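Local coordinates for protein vinylacetyl-CoA Delta-isomerase (Nitrosopumilus maritimus SCM1, PDB 6VJR) that probably dehydrates 4-hydroxybutyryl-CoA and isomerises vinylacetyl-CoA, as an oxygen-tolerant archaeal enzyme that binds FAD and a [4Fe-4S] cluster, at residues Q346-K351 with F491-K496; N108-T113 with K127-F132; S11-D16 with P29-M34; I264-D267 with M271-E274; A43-L48 with N68-I73. All blocks are in the same frame, centred on the assembly; numbering follows the deposited sequence.

Interaction 1. Residues Q346-K351 with F491-K496; sequences QGQKMK and FKRVFK
Lys496 supplies the one direct hydrogen bond of this contact, its NZ reaching OE1 of Gln348 at 2.6 Å. The lysine leaves its backbone with CG anti to the backbone N (chi1 -170°), and the extended chain brings the ammonium to OE1 from the opposite direction, within the carbonyl plane. The other end of that amide turns back on its own segment: Gln348 NE2 donates to Gln346 O at 2.9 Å, from above the carbonyl plane, so both ends of the amide are held and its rotation is fixed. A water forms the second polar link, accepting from Gln346 NE2 at 2.7 Å and donating to Arg493 O at 2.8 Å. Gln346 OE1 points elsewhere, bonded to His345 of the second subunit. Apolar contact is confined to aliphatic carbons: Gln348 CG rests on Arg493 CD at 3.8 Å, while the guanidinium leads off to a salt bridge with Asp358. Strand 348-349, just beyond helix 320-345, is thereby joined to the C-terminal end of helix 489-494 in a polar, partly hydrated junction at the subunit interface, where Lys496 O also accepts from Lys85 of the second subunit.

Interaction 2. Residues N108-T113 with K127-F132; sequences NSLHST and KRFLEF
Phe129 drives its ring against Leu110 and His111, the centre of a helical hairpin in which consecutive helices 101-121 and 125-139 run antiparallel, their segment axes 9.8 Å apart at closest with a crossing angle of -150°. The tight part is wholly buried. With its CG anti to the backbone N (chi1 -178°), the phenylalanine reaches straight across the groove, and Leu110 CB sits over one face of the ring in a CH-pi contact, 4.0 Å from the centroid and offset toward the rim. Leu110 CD1 adds to this at CE1, while the opposite flank of the ring, at CE2, lies 3.6 Å from His111 N and so packs on the helix backbone itself. Phe270 meets the same ring edge-to-face, and Leu110 also touches Ile197 and Val214 of the neighbouring sheet. Toward the outside the contact thins to a single methyl, CD2 of the partly exposed Leu130, which approaches the His111 imidazole obliquely. No hydrogen bond crosses between the segments; His111 ND1 is bonded to Ser352 OG. On this outer side the methyl is shared evenly, with Leu130 CD2 lying 3.7 Å from both NE2 and CD2 of His111.

Interaction 3. Residues S11-D16 with P29-M34; sequences SLRGRD and PVDHPM
Arg13 leaves its backbone with CG anti to the carbonyl carbon (chi1 -68°) and then runs extended as far as NE, which carries its guanidinium past Val30 to Asp31; the aspartate, turned the same way at its first torsion (chi1 -69°), brings its carboxylate to meet it. The salt bridge is centred on Arg13 NH1 and Asp31 OD1, 3.1 Å apart, with the oxygen close to the guanidinium plane and approached on its syn side, but tilted out of the carboxylate plane. The two planes are 48° apart, and the bonds of NH1 to OD2 and of NH2 to OD1 are weak. Val30 CG1 lies over one face of the guanidinium, 3.6 Å from Arg13 NH2, and the other methyl, Val30 CG2, presses on Leu12 CB at 3.5 Å. A leucine in place of Arg13 would probably leave Asp31 without its cationic mate and uncover Val30 CG1. Glu28 also links the two backbones, accepting from Gly14 N and Val30 N. The contact brings together the loop between helix 5-11 and strand 19-21 and the 3-10 turn between strand 24-25 and helix 36-51, the two connections that flank the antiparallel pair 19-21 and 24-25.

Interaction 4. Residues I264-D267 with M271-E274; sequences IPWD and MHGE
Trp266 and His272 face one another across backbones that stay well apart, their CA atoms 9.5 Å from each other, and no hydrogen bond joins the two segments. The chain of 264-267 ends a strand at Pro265 and tightens into a 3-10 turn at Trp266 and Asp267; that of 271-274 is extended through His272 and then swings at Gly273, whose positive phi of 100° would jam a CB against the preceding carbonyl oxygen. The turn is fastened by Glu274, which folds back so that OE1, through its syn lone pair, accepts from His272 N at 2.8 Å, while OE2 is bonded to Tyr125 OH. Only the two aromatic side chains bridge the gap. His272 extends its ring toward Trp266 with CG anti to the backbone N (chi1 176°), and the far corner of the indole comes over one face of the imidazole: Trp266 CH2 is 3.9 Å from His272 NE2, and Trp266 CZ3 is equally far from His272 CD2. The planes are inclined by 56° with centroids 5.3 Å apart, an oblique pairing rather than a regular stack. Val178 touches both side chains, and Arg128 of helix 125-139 packs against the tryptophan. Trp266 NE1 makes a weak hydrogen bond to Glu175 O. Strand 262-265 belongs to the sheet that contains 177-188, whereas 269-272 is paired with 213-218 in the other large sheet; the aromatic pair spans the short link between the two strands, near the surface of a beta region consistent with the central domain of acyl-CoA dehydrogenase-like folds.

Interaction 5. Residues A43-L48 with N68-I73; sequences AETYDL and NRFLHI
Asn68 donates from a buried side chain to a carbonyl in the middle of a helix: its ND2 lies 3.3 Å from Thr45 O, but 48° above the carbonyl plane and away from the lone pairs. From the asparagine's side the alignment is good, since Thr45 O falls in the plane of the amide and the N-H points to it at 151°. That plane is set by the other end of the same group. With CG anti to the backbone N (chi1 -170°), Asn68 turns OD1 to accept from Phe70 N at 2.9 Å, in the carbonyl plane and on a lone pair. This is an Asx turn, and it starts the 3-10 segment 69-71 as the chain leaves strand 66-68; the main-chain bond from Leu71 N to Asn68 O follows at 2.8 Å. An alanine at Asn68 would remove both grips, which is likely to leave Phe70 N without its side-chain acceptor and the turn less firmly tied to helix 36-51. Beside the amide the contact is apolar: CB and CG2 of Thr45 both lie 3.8 Å from Phe70 CE2, the side chains crossing at about a right angle. Thr45 OG1 instead bonds Val42 O and Arg100 NH1. Phe70 also packs on Met86 and Leu90 of helix 77-94 and on Cys101, a ligand of the [4Fe-4S] cluster; the nearest cluster atom is about 6 Å from the Phe70 side chain.

Interactions 2 and 5 are buried and join through Asn108, whose ND2 lies 3.1 Å from His72 O in a probable hydrogen bond; the first relies on apolar and ring contacts, the second on an asparagine amide hydrogen-bonded at both ends, beside a phenylalanine near the metal cluster. Interactions 1 and 3 are only partly buried and turn to charge, a lysine-amide bond with water at a subunit boundary and a salt bridge between loops, on opposite sides of the chain's centre. Interaction 4 is a surface aromatic pair. It touches interaction 2 at Arg128, as interaction 1 does at Ser112, so helices 101-121 and 125-139 connect four of the five contacts, with interaction 3 standing apart.

Interaction 1. Residues Q346-K351 with F491-K496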
# COMPACT_ATOMS: atom_id res chain seq x y z
N GLN A 346 -12.36 11.51 -22.83
CA GLN A 346 -13.49 12.24 -22.24
C GLN A 346 -13.38 13.75 -22.46
O GLN A 346 -14.13 14.52 -21.85
CB GLN A 346 -13.58 11.85 -20.76
CG GLN A 346 -14.08 10.42 -20.60
CD GLN A 346 -15.51 10.20 -21.07
OE1 GLN A 346 -15.80 9.39 -21.96
NE2 GLN A 346 -16.43 10.90 -20.41
N GLY A 347 -12.50 14.19 -23.38
CA GLY A 347 -12.29 15.62 -23.64
C GLY A 347 -13.50 16.33 -24.25
O GLY A 347 -14.37 15.71 -24.85
N GLN A 348 -13.57 17.65 -24.04
CA GLN A 348 -14.72 18.47 -24.41
C GLN A 348 -14.23 19.73 -25.14
O GLN A 348 -13.14 20.25 -24.85
CB GLN A 348 -15.51 18.90 -23.16
CG GLN A 348 -15.94 17.77 -22.22
CD GLN A 348 -16.97 16.82 -22.81
OE1 GLN A 348 -17.91 17.19 -23.53
NE2 GLN A 348 -16.77 15.55 -22.50
N LYS A 349 -15.04 20.23 -26.08
CA LYS A 349 -14.75 21.47 -26.79
C LYS A 349 -14.88 22.72 -25.92
O LYS A 349 -15.89 22.95 -25.26
CB LYS A 349 -15.64 21.54 -28.03
CG LYS A 349 -15.26 22.62 -29.07
CD LYS A 349 -16.26 22.79 -30.20
CE LYS A 349 -16.36 21.71 -31.20
NZ LYS A 349 -16.98 22.27 -32.41
N MET A 350 -13.83 23.56 -25.97
CA MET A 350 -13.84 24.87 -25.36
C MET A 350 -14.40 25.93 -26.30
O MET A 350 -14.50 25.72 -27.50
CB MET A 350 -12.43 25.24 -24.91
CG MET A 350 -11.85 24.17 -24.03
SD MET A 350 -12.76 23.88 -22.48
CE MET A 350 -12.24 25.38 -21.67
N LYS A 351 -14.68 27.12 -25.75
CA LYS A 351 -15.23 28.19 -26.58
C LYS A 351 -14.36 28.51 -27.81
O LYS A 351 -14.91 28.87 -28.85
CB LYS A 351 -15.45 29.44 -25.74
CG LYS A 351 -16.54 29.34 -24.67
CD LYS A 351 -16.64 30.65 -23.91
CE LYS A 351 -17.56 30.61 -22.77
NZ LYS A 351 -17.54 31.91 -22.11
N PHE A 491 -19.74 14.99 -13.12
CA PHE A 491 -20.82 14.05 -13.41
C PHE A 491 -21.59 14.41 -14.67
O PHE A 491 -22.14 13.51 -15.34
CB PHE A 491 -21.71 13.75 -12.21
CG PHE A 491 -21.07 12.82 -11.20
CD1 PHE A 491 -20.24 11.79 -11.59
CD2 PHE A 491 -21.32 12.97 -9.85
CE1 PHE A 491 -19.66 10.94 -10.63
CE2 PHE A 491 -20.75 12.09 -8.92
CZ PHE A 491 -19.89 11.12 -9.32
N LYS A 492 -21.58 15.68 -15.06
CA LYS A 492 -22.11 16.04 -16.36
C LYS A 492 -21.33 15.38 -17.49
O LYS A 492 -21.93 14.95 -18.45
CB LYS A 492 -22.21 17.55 -16.51
CG LYS A 492 -23.26 18.13 -15.61
CD LYS A 492 -23.30 19.65 -15.74
CE LYS A 492 -24.14 20.30 -14.73
NZ LYS A 492 -23.86 21.73 -14.84
N ARG A 493 -20.00 15.31 -17.38
CA ARG A 493 -19.18 14.64 -18.38
C ARG A 493 -19.38 13.12 -18.29
O ARG A 493 -19.51 12.40 -19.31
CB ARG A 493 -17.72 15.06 -18.24
CG ARG A 493 -17.39 16.53 -18.51
CD ARG A 493 -15.89 16.74 -18.57
NE ARG A 493 -15.16 16.49 -17.32
CZ ARG A 493 -14.94 17.36 -16.32
NH1 ARG A 493 -15.47 18.58 -16.37
NH2 ARG A 493 -14.15 17.04 -15.29
N VAL A 494 -19.39 12.60 -17.07
CA VAL A 494 -19.47 11.16 -16.88
C VAL A 494 -20.75 10.59 -17.50
O VAL A 494 -20.71 9.55 -18.17
CB VAL A 494 -19.35 10.79 -15.39
CG1 VAL A 494 -19.80 9.35 -15.11
CG2 VAL A 494 -17.94 11.02 -14.88
N PHE A 495 -21.87 11.28 -17.29
CA PHE A 495 -23.16 10.77 -17.75
C PHE A 495 -23.64 11.37 -19.08
O PHE A 495 -24.76 11.10 -19.49
CB PHE A 495 -24.20 10.94 -16.63
CG PHE A 495 -23.86 10.12 -15.39
CD1 PHE A 495 -23.67 8.74 -15.44
CD2 PHE A 495 -23.66 10.75 -14.17
CE1 PHE A 495 -23.32 8.02 -14.29
CE2 PHE A 495 -23.33 10.01 -13.04
CZ PHE A 495 -23.15 8.65 -13.11
N LYS A 496 -22.80 12.15 -19.75
CA LYS A 496 -23.13 12.71 -21.06
C LYS A 496 -23.45 11.57 -22.02
O LYS A 496 -22.65 10.64 -22.17
CB LYS A 496 -21.97 13.55 -21.61
CG LYS A 496 -22.27 14.38 -22.83
CD LYS A 496 -21.05 15.22 -23.21
CE LYS A 496 -21.30 16.16 -24.33
NZ LYS A 496 -20.04 16.63 -24.92
O HOH W 1 -18.62 11.67 -21.86

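Interaction 2. Residues N108-T113 with K127-F132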
# COMPACT_ATOMS: atom_id res chain seq x y z
N ASN A 108 -1.90 24.66 -26.01
CA ASN A 108 -3.29 24.23 -25.98
C ASN A 108 -4.06 25.04 -24.92
O ASN A 108 -5.17 25.48 -25.16
CB ASN A 108 -3.37 22.72 -25.85
CG ASN A 108 -3.27 22.05 -27.22
OD1 ASN A 108 -4.27 21.79 -27.88
ND2 ASN A 108 -2.06 21.80 -27.68
N SER A 109 -3.48 25.21 -23.74
CA SER A 109 -4.13 25.96 -22.67
C SER A 109 -4.27 27.45 -23.00
O SER A 109 -5.28 28.09 -22.69
CB SER A 109 -3.41 25.69 -21.35
OG SER A 109 -2.07 26.16 -21.31
N LEU A 110 -3.24 28.02 -23.63
CA LEU A 110 -3.31 29.42 -24.05
C LEU A 110 -4.35 29.66 -25.12
O LEU A 110 -4.94 30.73 -25.14
CB LEU A 110 -1.96 29.90 -24.51
CG LEU A 110 -0.97 30.21 -23.40
CD1 LEU A 110 0.43 30.29 -23.97
CD2 LEU A 110 -1.36 31.49 -22.65
N HIS A 111 -4.60 28.66 -25.97
CA HIS A 111 -5.54 28.88 -27.06
C HIS A 111 -6.92 29.23 -26.49
O HIS A 111 -7.54 30.23 -26.88
CB HIS A 111 -5.59 27.64 -27.94
CG HIS A 111 -6.39 27.81 -29.18
ND1 HIS A 111 -7.76 27.72 -29.17
CD2 HIS A 111 -6.02 28.06 -30.46
CE1 HIS A 111 -8.20 27.88 -30.43
NE2 HIS A 111 -7.17 28.09 -31.23
N SER A 112 -7.39 28.45 -25.51
CA SER A 112 -8.69 28.70 -24.91
C SER A 112 -8.67 29.90 -23.96
O SER A 112 -9.62 30.66 -23.91
CB SER A 112 -9.25 27.47 -24.21
OG SER A 112 -8.48 27.10 -23.08
N THR A 113 -7.59 30.06 -23.19
CA THR A 113 -7.55 31.11 -22.17
C THR A 113 -7.52 32.49 -22.84
O THR A 113 -8.25 33.39 -22.44
CB THR A 113 -6.36 30.91 -21.25
OG1 THR A 113 -6.43 29.62 -20.64
CG2 THR A 113 -6.38 31.97 -20.17
N LYS A 127 -5.77 36.74 -31.12
CA LYS A 127 -5.26 37.03 -32.47
C LYS A 127 -3.73 36.99 -32.49
O LYS A 127 -3.13 36.32 -33.34
CB LYS A 127 -5.77 38.39 -32.98
CG LYS A 127 -7.26 38.45 -33.25
CD LYS A 127 -7.82 39.80 -33.72
CE LYS A 127 -9.25 40.07 -33.27
NZ LYS A 127 -9.36 40.34 -31.83
N ARG A 128 -3.12 37.64 -31.48
CA ARG A 128 -1.68 37.58 -31.32
C ARG A 128 -1.22 36.13 -31.19
O ARG A 128 -0.25 35.71 -31.85
CB ARG A 128 -1.27 38.38 -30.09
CG ARG A 128 -1.45 39.88 -30.22
CD ARG A 128 -1.11 40.45 -28.86
NE ARG A 128 -1.29 41.89 -28.84
CZ ARG A 128 -1.15 42.66 -27.76
NH1 ARG A 128 -1.38 43.97 -27.79
NH2 ARG A 128 -0.78 42.12 -26.66
N PHE A 129 -1.88 35.37 -30.30
CA PHE A 129 -1.50 34.00 -30.08
C PHE A 129 -1.61 33.15 -31.35
O PHE A 129 -0.70 32.37 -31.64
CB PHE A 129 -2.27 33.45 -28.87
CG PHE A 129 -1.84 32.02 -28.61
CD1 PHE A 129 -0.58 31.72 -28.13
CD2 PHE A 129 -2.69 30.96 -28.88
CE1 PHE A 129 -0.20 30.41 -27.94
CE2 PHE A 129 -2.32 29.65 -28.63
CZ PHE A 129 -1.08 29.38 -28.19
N LEU A 130 -2.68 33.29 -32.11
CA LEU A 130 -2.80 32.51 -33.34
C LEU A 130 -1.69 32.84 -34.34
O LEU A 130 -1.20 31.93 -35.05
CB LEU A 130 -4.18 32.72 -33.97
CG LEU A 130 -5.36 32.12 -33.20
CD1 LEU A 130 -6.65 32.46 -33.89
CD2 LEU A 130 -5.18 30.60 -33.04
N GLU A 131 -1.29 34.12 -34.44
CA GLU A 131 -0.18 34.45 -35.33
C GLU A 131 1.09 33.77 -34.85
O GLU A 131 1.91 33.34 -35.66
CB GLU A 131 0.01 35.96 -35.48
CG GLU A 131 -1.17 36.65 -36.14
CD GLU A 131 -1.27 36.39 -37.62
OE1 GLU A 131 -2.33 36.78 -38.12
OE2 GLU A 131 -0.34 35.88 -38.30
N PHE A 132 1.25 33.64 -33.52
CA PHE A 132 2.41 32.94 -32.99
C PHE A 132 2.36 31.46 -33.37
O PHE A 132 3.36 30.88 -33.79
CB PHE A 132 2.50 33.18 -31.48
CG PHE A 132 3.63 32.39 -30.84
CD1 PHE A 132 4.92 32.89 -30.90
CD2 PHE A 132 3.42 31.19 -30.19
CE1 PHE A 132 5.97 32.22 -30.30
CE2 PHE A 132 4.49 30.49 -29.64
CZ PHE A 132 5.76 31.00 -29.70

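Interaction 3. Residues S11-D16 with P29-M34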
# COMPACT_ATOMS: atom_id res chain seq x y z
N SER A 11 20.04 23.56 -36.08
CA SER A 11 19.38 24.81 -35.70
C SER A 11 19.81 25.29 -34.30
O SER A 11 19.63 26.48 -33.98
CB SER A 11 17.85 24.65 -35.71
OG SER A 11 17.39 24.03 -34.49
N LEU A 12 20.41 24.41 -33.48
CA LEU A 12 20.84 24.75 -32.12
C LEU A 12 22.28 25.26 -32.06
O LEU A 12 22.76 25.64 -30.99
CB LEU A 12 20.75 23.53 -31.19
CG LEU A 12 19.35 22.97 -30.94
CD1 LEU A 12 19.42 21.79 -30.00
CD2 LEU A 12 18.44 24.07 -30.42
N ARG A 13 22.99 25.16 -33.19
CA ARG A 13 24.41 25.52 -33.26
C ARG A 13 24.58 27.02 -33.49
O ARG A 13 23.85 27.65 -34.24
CB ARG A 13 25.16 24.79 -34.37
CG ARG A 13 25.30 23.30 -34.11
CD ARG A 13 26.17 22.66 -35.17
NE ARG A 13 26.33 21.22 -34.97
CZ ARG A 13 27.18 20.69 -34.09
NH1 ARG A 13 27.97 21.45 -33.37
NH2 ARG A 13 27.25 19.37 -33.99
N GLY A 14 25.59 27.58 -32.83
CA GLY A 14 26.00 28.93 -33.13
C GLY A 14 25.10 29.99 -32.51
O GLY A 14 25.20 31.13 -33.00
N ARG A 15 24.30 29.66 -31.46
CA ARG A 15 23.32 30.61 -30.94
C ARG A 15 23.84 31.52 -29.83
O ARG A 15 23.24 32.56 -29.52
CB ARG A 15 22.04 29.93 -30.46
CG ARG A 15 21.46 29.02 -31.53
CD ARG A 15 20.00 28.70 -31.25
NE ARG A 15 19.87 27.94 -30.00
CZ ARG A 15 18.72 27.67 -29.38
NH1 ARG A 15 17.57 28.01 -29.94
NH2 ARG A 15 18.72 27.04 -28.24
N ASP A 16 24.95 31.14 -29.21
CA ASP A 16 25.52 31.92 -28.11
C ASP A 16 24.53 32.33 -27.00
O ASP A 16 24.62 33.44 -26.45
CB ASP A 16 26.31 33.11 -28.65
CG ASP A 16 27.31 33.68 -27.65
OD1 ASP A 16 27.92 32.88 -26.88
OD2 ASP A 16 27.48 34.92 -27.64
N PRO A 29 26.34 24.21 -26.55
CA PRO A 29 25.66 23.12 -25.85
C PRO A 29 25.58 21.83 -26.66
O PRO A 29 25.66 20.74 -26.09
CB PRO A 29 24.31 23.75 -25.51
CG PRO A 29 24.63 25.23 -25.37
CD PRO A 29 25.52 25.45 -26.56
N VAL A 30 25.46 21.94 -27.99
CA VAL A 30 25.27 20.77 -28.85
C VAL A 30 26.47 19.84 -28.72
O VAL A 30 26.36 18.64 -28.96
CB VAL A 30 25.06 21.16 -30.32
CG1 VAL A 30 24.97 19.95 -31.24
CG2 VAL A 30 23.83 21.99 -30.52
N ASP A 31 27.64 20.42 -28.43
CA ASP A 31 28.87 19.65 -28.34
C ASP A 31 29.25 19.29 -26.91
O ASP A 31 30.32 18.72 -26.69
CB ASP A 31 29.97 20.45 -29.00
CG ASP A 31 29.85 20.58 -30.51
OD1 ASP A 31 29.16 19.75 -31.13
OD2 ASP A 31 30.44 21.54 -31.04
N HIS A 32 28.43 19.65 -25.93
CA HIS A 32 28.77 19.36 -24.54
C HIS A 32 28.22 17.98 -24.21
O HIS A 32 27.01 17.76 -24.30
CB HIS A 32 28.21 20.40 -23.60
CG HIS A 32 28.74 20.32 -22.20
ND1 HIS A 32 28.59 19.22 -21.39
CD2 HIS A 32 29.46 21.22 -21.53
CE1 HIS A 32 29.19 19.50 -20.23
NE2 HIS A 32 29.72 20.72 -20.30
N PRO A 33 29.05 17.01 -23.78
CA PRO A 33 28.55 15.65 -23.54
C PRO A 33 27.48 15.50 -22.46
O PRO A 33 26.74 14.53 -22.46
CB PRO A 33 29.78 14.86 -23.11
CG PRO A 33 30.93 15.80 -23.07
CD PRO A 33 30.49 17.16 -23.54
N MET A 34 27.36 16.46 -21.55
CA MET A 34 26.31 16.37 -20.55
C MET A 34 24.97 16.80 -21.11
O MET A 34 23.92 16.36 -20.61
CB MET A 34 26.66 17.20 -19.32
CG MET A 34 25.70 17.03 -18.17
SD MET A 34 26.30 17.74 -16.64
CE MET A 34 24.78 18.37 -15.90

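Interaction 4. Residues I264-D267 with M271-E274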
# COMPACT_ATOMS: atom_id res chain seq x y z
N ILE A 264 9.67 42.11 -24.36
CA ILE A 264 8.68 41.33 -25.09
C ILE A 264 7.83 42.30 -25.88
O ILE A 264 7.11 43.09 -25.28
CB ILE A 264 7.80 40.47 -24.18
CG1 ILE A 264 8.64 39.73 -23.15
CG2 ILE A 264 6.94 39.53 -25.03
CD1 ILE A 264 7.86 38.84 -22.20
N PRO A 265 7.86 42.24 -27.23
CA PRO A 265 7.06 43.16 -28.02
C PRO A 265 5.58 42.80 -27.88
O PRO A 265 5.23 41.67 -27.60
CB PRO A 265 7.58 42.96 -29.44
CG PRO A 265 8.09 41.56 -29.46
CD PRO A 265 8.62 41.30 -28.06
N TRP A 266 4.70 43.77 -28.12
CA TRP A 266 3.28 43.54 -27.94
C TRP A 266 2.78 42.30 -28.68
O TRP A 266 1.90 41.61 -28.19
CB TRP A 266 2.49 44.78 -28.38
CG TRP A 266 2.71 45.94 -27.46
CD1 TRP A 266 3.12 47.19 -27.82
CD2 TRP A 266 2.53 45.97 -26.03
NE1 TRP A 266 3.21 47.99 -26.71
CE2 TRP A 266 2.85 47.27 -25.60
CE3 TRP A 266 2.12 45.04 -25.07
CZ2 TRP A 266 2.79 47.67 -24.27
CZ3 TRP A 266 2.03 45.44 -23.76
CH2 TRP A 266 2.37 46.73 -23.37
N ASP A 267 3.32 42.01 -29.86
CA ASP A 267 2.78 40.91 -30.64
C ASP A 267 3.05 39.55 -29.98
O ASP A 267 2.48 38.55 -30.40
CB ASP A 267 3.34 40.85 -32.04
CG ASP A 267 4.85 40.88 -32.13
OD1 ASP A 267 5.43 41.97 -32.11
OD2 ASP A 267 5.45 39.81 -32.21
N MET A 271 -1.03 38.07 -22.29
CA MET A 271 -1.76 38.48 -21.10
C MET A 271 -0.97 39.66 -20.54
O MET A 271 0.25 39.57 -20.41
CB MET A 271 -1.83 37.38 -20.04
CG MET A 271 -2.45 37.80 -18.66
SD MET A 271 -2.22 36.60 -17.35
CE MET A 271 -3.44 35.40 -17.90
N HIS A 272 -1.68 40.70 -20.14
CA HIS A 272 -1.04 41.91 -19.65
C HIS A 272 -1.94 42.57 -18.60
O HIS A 272 -2.68 43.49 -18.92
CB HIS A 272 -0.74 42.85 -20.82
CG HIS A 272 -0.16 44.17 -20.41
ND1 HIS A 272 0.83 44.33 -19.46
CD2 HIS A 272 -0.48 45.42 -20.78
CE1 HIS A 272 1.12 45.61 -19.32
NE2 HIS A 272 0.33 46.29 -20.08
N GLY A 273 -1.93 42.05 -17.37
CA GLY A 273 -2.62 42.66 -16.24
C GLY A 273 -3.97 42.05 -15.87
O GLY A 273 -4.55 42.46 -14.85
N GLU A 274 -4.50 41.11 -16.67
CA GLU A 274 -5.80 40.51 -16.40
C GLU A 274 -5.63 39.35 -15.41
O GLU A 274 -5.72 38.17 -15.75
CB GLU A 274 -6.43 40.07 -17.71
CG GLU A 274 -6.61 41.20 -18.72
CD GLU A 274 -5.43 41.48 -19.63
OE1 GLU A 274 -4.41 40.73 -19.60
OE2 GLU A 274 -5.55 42.49 -20.40

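Interaction 5. Residues A43-L48 with N68-I73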
# COMPACT_ATOMS: atom_id res chain seq x y z
N ALA A 43 15.58 15.53 -30.72
CA ALA A 43 15.72 15.22 -32.14
C ALA A 43 14.80 14.06 -32.52
O ALA A 43 14.32 13.98 -33.62
CB ALA A 43 17.14 14.91 -32.48
N GLU A 44 14.65 13.08 -31.62
CA GLU A 44 13.80 11.92 -31.88
C GLU A 44 12.32 12.30 -32.06
O GLU A 44 11.58 11.59 -32.76
CB GLU A 44 14.01 10.83 -30.82
CG GLU A 44 12.93 9.75 -30.86
CD GLU A 44 12.85 8.85 -32.09
OE1 GLU A 44 13.69 8.92 -33.00
OE2 GLU A 44 11.85 8.06 -32.13
N THR A 45 11.88 13.43 -31.51
CA THR A 45 10.51 13.88 -31.73
C THR A 45 10.32 14.30 -33.19
O THR A 45 9.20 14.20 -33.68
CB THR A 45 10.13 15.04 -30.82
OG1 THR A 45 10.74 16.29 -31.11
CG2 THR A 45 10.33 14.71 -29.35
N TYR A 46 11.37 14.80 -33.84
CA TYR A 46 11.30 15.10 -35.26
C TYR A 46 11.38 13.82 -36.06
O TYR A 46 10.67 13.68 -37.04
CB TYR A 46 12.39 16.10 -35.64
CG TYR A 46 12.26 17.53 -35.12
CD1 TYR A 46 12.77 17.95 -33.90
CD2 TYR A 46 11.61 18.47 -35.89
CE1 TYR A 46 12.65 19.27 -33.48
CE2 TYR A 46 11.52 19.79 -35.52
CZ TYR A 46 12.03 20.20 -34.29
OH TYR A 46 11.91 21.52 -33.96
N ASP A 47 12.32 12.94 -35.72
CA ASP A 47 12.51 11.70 -36.47
C ASP A 47 11.25 10.83 -36.44
O ASP A 47 10.90 10.19 -37.41
CB ASP A 47 13.80 11.01 -36.04
CG ASP A 47 15.09 11.77 -36.40
OD1 ASP A 47 15.09 12.54 -37.42
OD2 ASP A 47 16.11 11.53 -35.70
N LEU A 48 10.59 10.74 -35.29
CA LEU A 48 9.37 9.95 -35.21
C LEU A 48 8.29 10.47 -36.16
O LEU A 48 7.61 9.68 -36.79
CB LEU A 48 8.88 9.88 -33.77
CG LEU A 48 7.56 9.14 -33.57
CD1 LEU A 48 7.84 7.69 -33.93
CD2 LEU A 48 6.97 9.26 -32.19
N ASN A 68 4.09 19.02 -36.83
CA ASN A 68 4.46 18.13 -35.74
C ASN A 68 3.33 18.17 -34.70
O ASN A 68 2.86 19.23 -34.34
CB ASN A 68 5.81 18.52 -35.17
CG ASN A 68 6.34 17.48 -34.22
OD1 ASN A 68 5.86 17.37 -33.09
ND2 ASN A 68 7.32 16.71 -34.66
N ARG A 69 2.95 16.99 -34.18
CA ARG A 69 1.86 16.91 -33.21
C ARG A 69 2.14 17.72 -31.94
O ARG A 69 1.20 18.22 -31.34
CB ARG A 69 1.44 15.47 -32.91
CG ARG A 69 0.24 15.35 -31.98
CD ARG A 69 -0.23 13.94 -31.90
NE ARG A 69 -0.57 13.30 -33.17
CZ ARG A 69 -1.65 13.53 -33.90
NH1 ARG A 69 -1.83 12.79 -34.99
NH2 ARG A 69 -2.56 14.42 -33.56
N PHE A 70 3.40 17.95 -31.59
CA PHE A 70 3.71 18.81 -30.46
C PHE A 70 3.32 20.27 -30.68
O PHE A 70 3.21 21.02 -29.71
CB PHE A 70 5.18 18.73 -30.07
CG PHE A 70 5.54 17.44 -29.37
CD1 PHE A 70 5.15 17.23 -28.06
CD2 PHE A 70 6.24 16.44 -30.01
CE1 PHE A 70 5.51 16.06 -27.39
CE2 PHE A 70 6.59 15.27 -29.35
CZ PHE A 70 6.25 15.10 -28.04
N LEU A 71 3.05 20.67 -31.93
CA LEU A 71 2.68 22.06 -32.22
C LEU A 71 1.19 22.19 -32.56
O LEU A 71 0.74 23.27 -32.99
CB LEU A 71 3.53 22.53 -33.41
CG LEU A 71 5.04 22.67 -33.15
CD1 LEU A 71 5.82 22.85 -34.45
CD2 LEU A 71 5.25 23.84 -32.22
N HIS A 72 0.48 21.08 -32.46
CA HIS A 72 -0.91 21.02 -32.88
C HIS A 72 -1.87 21.38 -31.75
O HIS A 72 -1.76 20.88 -30.64
CB HIS A 72 -1.23 19.64 -33.44
CG HIS A 72 -2.63 19.48 -33.90
ND1 HIS A 72 -3.16 20.19 -34.96
CD2 HIS A 72 -3.55 18.57 -33.58
CE1 HIS A 72 -4.40 19.75 -35.17
NE2 HIS A 72 -4.64 18.74 -34.37
N ILE A 73 -2.84 22.25 -32.08
CA ILE A 73 -3.90 22.66 -31.18
C ILE A 73 -5.05 21.65 -31.41
O ILE A 73 -5.60 21.52 -32.50
CB ILE A 73 -4.36 24.10 -31.41
CG1 ILE A 73 -3.23 25.15 -31.30
CG2 ILE A 73 -5.53 24.41 -30.51
CD1 ILE A 73 -2.55 25.27 -29.97